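Local coordinates for protein beta-galactosidase (Streptococcus pneumoniae, PDB 4CU9) that probably binds carbohydrate as a calcium-containing module of a pneumococcal beta-galactosidase, an enzyme that removes terminal beta-linked galactose, at residues A[135-140]-A[161-166]; A[139-142]-A[148-151]. All blocks are in the same frame, centred on the assembly; numbering follows the deposited sequence.

Interaction 1. Residues A[135-140]-A[161-166]; sequences VPYRAD and MRWRME. With EDO (1,2-ethanediol), chain D.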
# COMPACT_ATOMS: atom_id res chain seq x y z
N VAL A 135 -1.81 13.74 1.87
CA VAL A 135 -1.30 14.11 3.20
C VAL A 135 0.18 14.49 3.02
O VAL A 135 0.98 13.66 2.60
CB VAL A 135 -1.52 12.97 4.21
CG1 VAL A 135 -0.84 13.25 5.55
CG2 VAL A 135 -3.01 12.71 4.43
N PRO A 136 0.55 15.77 3.30
CA PRO A 136 1.97 16.09 3.18
C PRO A 136 2.78 15.35 4.23
O PRO A 136 2.31 15.13 5.34
CB PRO A 136 2.02 17.64 3.40
CG PRO A 136 0.62 18.11 3.30
CD PRO A 136 -0.24 16.95 3.72
N TYR A 137 4.00 14.94 3.90
CA TYR A 137 4.77 14.10 4.81
C TYR A 137 6.27 14.44 4.70
O TYR A 137 6.70 15.12 3.74
CB TYR A 137 4.48 12.59 4.50
CG TYR A 137 5.03 12.12 3.19
CD1 TYR A 137 6.32 11.65 3.09
CD2 TYR A 137 4.28 12.19 2.02
CE1 TYR A 137 6.85 11.23 1.88
CE2 TYR A 137 4.80 11.80 0.81
CZ TYR A 137 6.08 11.32 0.74
OH TYR A 137 6.59 10.92 -0.46
N ARG A 138 7.03 14.00 5.69
CA ARG A 138 8.49 14.02 5.63
C ARG A 138 9.04 12.61 5.80
O ARG A 138 8.60 11.91 6.69
CB ARG A 138 9.04 14.92 6.73
CG ARG A 138 8.58 16.37 6.64
CD ARG A 138 9.12 17.07 5.39
NE ARG A 138 8.71 18.48 5.38
CZ ARG A 138 8.74 19.29 4.32
NH1 ARG A 138 9.18 18.85 3.14
NH2 ARG A 138 8.34 20.55 4.45
N ALA A 139 9.97 12.19 4.95
CA ALA A 139 10.65 10.89 5.09
C ALA A 139 12.09 11.12 5.62
O ALA A 139 12.71 12.17 5.32
CB ALA A 139 10.67 10.13 3.79
N ASP A 140 12.60 10.18 6.40
CA ASP A 140 13.93 10.28 7.01
C ASP A 140 15.09 9.94 6.06
O ASP A 140 16.24 10.26 6.34
CB ASP A 140 14.03 9.45 8.32
CG ASP A 140 13.98 7.93 8.10
OD1 ASP A 140 13.63 7.45 7.00
OD2 ASP A 140 14.29 7.18 9.06
N MET A 161 -5.55 4.15 5.08
CA MET A 161 -4.47 5.01 4.55
C MET A 161 -3.86 4.25 3.39
O MET A 161 -3.95 3.03 3.35
CB MET A 161 -3.40 5.27 5.61
CG MET A 161 -3.93 6.04 6.81
SD MET A 161 -4.28 7.79 6.58
CE MET A 161 -2.69 8.43 6.12
N ARG A 162 -3.33 4.98 2.42
CA ARG A 162 -2.61 4.36 1.34
C ARG A 162 -1.46 5.23 0.85
O ARG A 162 -1.38 6.44 1.11
CB ARG A 162 -3.54 4.00 0.16
CG ARG A 162 -3.93 5.17 -0.71
CD ARG A 162 -4.88 4.76 -1.80
NE ARG A 162 -5.06 5.84 -2.74
CZ ARG A 162 -5.72 5.74 -3.88
NH1 ARG A 162 -6.29 4.58 -4.22
NH2 ARG A 162 -5.82 6.81 -4.66
N TRP A 163 -0.60 4.58 0.08
CA TRP A 163 0.42 5.26 -0.69
C TRP A 163 0.07 5.06 -2.15
O TRP A 163 -0.09 3.88 -2.63
CB TRP A 163 1.81 4.69 -0.39
CG TRP A 163 2.31 4.99 0.96
CD1 TRP A 163 2.17 4.24 2.06
CD2 TRP A 163 2.96 6.19 1.37
NE1 TRP A 163 2.73 4.86 3.14
CE2 TRP A 163 3.22 6.07 2.75
CE3 TRP A 163 3.36 7.35 0.72
CZ2 TRP A 163 3.90 7.05 3.47
CZ3 TRP A 163 4.04 8.34 1.46
CH2 TRP A 163 4.30 8.16 2.81
N ARG A 164 -0.11 6.17 -2.85
CA ARG A 164 -0.36 6.18 -4.29
C ARG A 164 0.98 6.40 -4.97
O ARG A 164 1.62 7.44 -4.81
CB ARG A 164 -1.38 7.23 -4.69
CG ARG A 164 -1.65 7.32 -6.21
CD ARG A 164 -2.92 8.10 -6.47
NE ARG A 164 -2.85 9.48 -6.00
CZ ARG A 164 -2.17 10.45 -6.58
NH1 ARG A 164 -1.48 10.26 -7.71
NH2 ARG A 164 -2.19 11.66 -6.06
N MET A 165 1.46 5.37 -5.65
CA MET A 165 2.84 5.32 -6.11
C MET A 165 2.94 5.18 -7.64
O MET A 165 1.98 4.81 -8.32
CB MET A 165 3.53 4.13 -5.46
CG MET A 165 3.59 4.20 -3.92
SD MET A 165 4.17 2.65 -3.13
CE MET A 165 2.78 1.57 -3.31
N GLU A 166 4.09 5.54 -8.17
CA GLU A 166 4.41 5.32 -9.56
C GLU A 166 5.66 4.51 -9.64
O GLU A 166 6.68 4.83 -9.00
CB GLU A 166 4.60 6.63 -10.30
CG GLU A 166 3.30 7.43 -10.41
CD GLU A 166 3.42 8.68 -11.27
OE1 GLU A 166 4.44 8.86 -11.98
OE2 GLU A 166 2.47 9.50 -11.25
C1 EDO D . -7.49 4.16 -7.78
O1 EDO D . -6.59 3.42 -6.93
C2 EDO D . -8.14 5.39 -7.15
O2 EDO D . -7.21 6.47 -7.10
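Tyr137 turns one ring face to the indole of Trp163, which meets it with the edge of its six-membered ring. The planes stand 85° apart and the centroids are 4.9 Å from each other, a T-shaped (edge-to-face) pair. Trp163 CZ3 leads. It lies above the phenol, displaced toward the rim, and reaches Tyr137 CE2 at 3.6 Å. Trp163 CH2 stands over the middle of the same face, 4.0 Å from Tyr137 CG. At the rim of the phenol, in its plane, lies the backbone oxygen Val135 O.

Trp163 places CG beside its own backbone N (chi1 -69°), and from there the long indole spans the distance to the other segment. The phenol OH is fixed outside the pair by a hydrogen bond to Leu98 O.

Both segments belong to the beta-sandwich of a galactose-binding-like domain. Strand 97-103 pairs with strand 132-139 on one side and strand 160-166 on the other, so the two rings meet across an intervening strand. Trp163 also packs on Leu98 and Leu100 of that strand, and its ring meets Phe181 nearly parallel. The pair is therefore part of the apolar interior, with Tyr137 toward its margin.

Arg162 projects to the other side of its strand. Its guanidinium takes a 1,2-ethanediol molecule, probably from the crystallisation liquor, at its edge. Arg162 NH2 gives a nearly straight bond to O2 of the diol at 2.8 Å (175°). Arg162 NH1 reaches O1 of the diol at 3.0 Å along a more bent path. Glu101 forms a salt bridge with Arg162 NE, and Trp132 makes a cation-pi contact with the guanidinium. Tyr117 OH also bonds to the diol.

Interaction 2. Residues A[139-142]-A[148-151]; sequences ADKD and EINV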
# COMPACT_ATOMS: atom_id res chain seq x y z
N ALA A 139 9.97 12.19 4.95
CA ALA A 139 10.65 10.89 5.09
C ALA A 139 12.09 11.12 5.62
O ALA A 139 12.71 12.17 5.32
CB ALA A 139 10.67 10.13 3.79
N ASP A 140 12.60 10.18 6.40
CA ASP A 140 13.93 10.28 7.01
C ASP A 140 15.09 9.94 6.06
O ASP A 140 16.24 10.26 6.34
CB ASP A 140 14.03 9.45 8.32
CG ASP A 140 13.98 7.93 8.10
OD1 ASP A 140 13.63 7.45 7.00
OD2 ASP A 140 14.29 7.18 9.06
N LYS A 141 14.79 9.27 4.95
CA LYS A 141 15.82 8.96 3.99
C LYS A 141 15.26 8.85 2.58
O LYS A 141 14.05 9.02 2.37
CB LYS A 141 16.56 7.71 4.41
CG LYS A 141 15.73 6.46 4.50
CD LYS A 141 16.53 5.35 5.16
CE LYS A 141 16.59 5.52 6.65
NZ LYS A 141 17.07 4.27 7.30
N ASP A 142 16.15 8.61 1.63
CA ASP A 142 15.77 8.53 0.22
C ASP A 142 14.80 7.37 -0.00
O ASP A 142 14.88 6.36 0.66
CB ASP A 142 16.99 8.28 -0.67
CG ASP A 142 17.88 9.50 -0.80
OD1 ASP A 142 17.46 10.60 -0.39
OD2 ASP A 142 19.01 9.33 -1.30
N GLU A 148 14.42 0.21 5.99
CA GLU A 148 13.12 0.78 6.32
C GLU A 148 13.18 2.31 6.35
O GLU A 148 14.14 2.91 6.84
CB GLU A 148 12.65 0.18 7.66
CG GLU A 148 11.72 1.01 8.49
CD GLU A 148 11.31 0.27 9.75
OE1 GLU A 148 10.63 -0.77 9.58
OE2 GLU A 148 11.66 0.72 10.87
N ILE A 149 12.15 2.93 5.78
CA ILE A 149 12.02 4.37 5.69
C ILE A 149 10.97 4.81 6.70
O ILE A 149 9.90 4.20 6.79
CB ILE A 149 11.57 4.83 4.29
CG1 ILE A 149 12.62 4.47 3.23
CG2 ILE A 149 11.30 6.32 4.28
CD1 ILE A 149 12.04 4.32 1.83
N ASN A 150 11.27 5.86 7.46
CA ASN A 150 10.36 6.36 8.46
C ASN A 150 9.80 7.69 7.97
O ASN A 150 10.54 8.50 7.42
CB ASN A 150 11.01 6.49 9.84
CG ASN A 150 11.53 5.17 10.39
OD1 ASN A 150 10.78 4.38 10.97
ND2 ASN A 150 12.83 4.93 10.21
N VAL A 151 8.50 7.87 8.16
CA VAL A 151 7.76 9.01 7.66
C VAL A 151 6.93 9.63 8.77
O VAL A 151 6.37 8.92 9.58
CB VAL A 151 6.79 8.55 6.53
CG1 VAL A 151 5.72 9.59 6.21
CG2 VAL A 151 7.52 8.10 5.28
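Asp140 grips Asn150 through both backbone and side chain where strand 132-139 ends and the chain loops back into strand 149-158. This is the loop end of an antiparallel beta-hairpin in the galactose-binding-like domain. Ala139 and Val151 form a non-hydrogen-bonded pair, with CA atoms 4.3 Å apart. Their side chains lie on one face of the sheet.

The tight part is here, although Asp140 itself is at the surface. Asp140 N donates to Asn150 O at 2.8 Å. With CG between the backbone N and the carbonyl carbon (chi1 69°), the carboxylate of Asp140 folds back over Asn150. Asp140 OD1 receives Asn150 N at 2.9 Å, from well above the carboxylate plane. Asp140 OD2 takes Asn150 ND2 along a line close to the amide plane. The carboxylate and amide planes are 86° apart. Asn150 OD1 is held by Lys83, which also forms a salt bridge with Glu148. Burial comes from Ile149 and Val151. On the face carrying Ala139 and Val151, Ala139 CB packs on Ile149 CG2 at 3.9 Å. Ile149 also touches Phe86.

The loose side begins at Lys141. The backbones diverge to 6.2 Å between the CA atoms of Lys141 and Ile149. The bent lysine chain passes beside Ile149, and Lys141 NZ makes a weak hydrogen bond to Glu148 O at 3.3 Å.

Segment 135-140 runs on into 139-142, so the two interactions overlap at Ala139 and Asp140, though neither residue touches strand 160-166. They lie at different depths. Interaction 1 links strand 132-139 to strand 160-166 across strand 97-103 and is aromatic, with one ring in the core. Interaction 2 joins the end of strand 132-139 and the following loop to the hairpin partner, strand 149-158, near the surface. There, backbone and carboxylate hydrogen bonds dominate, with a small apolar patch beside them. Val151 connects the two: Val151 CG1 packs 3.7 Å from Tyr137 CB and 4.0 Å from Trp163 CH2. The apolar side of the hairpin thus continues into the aromatic pair, while the polar loop end faces outward.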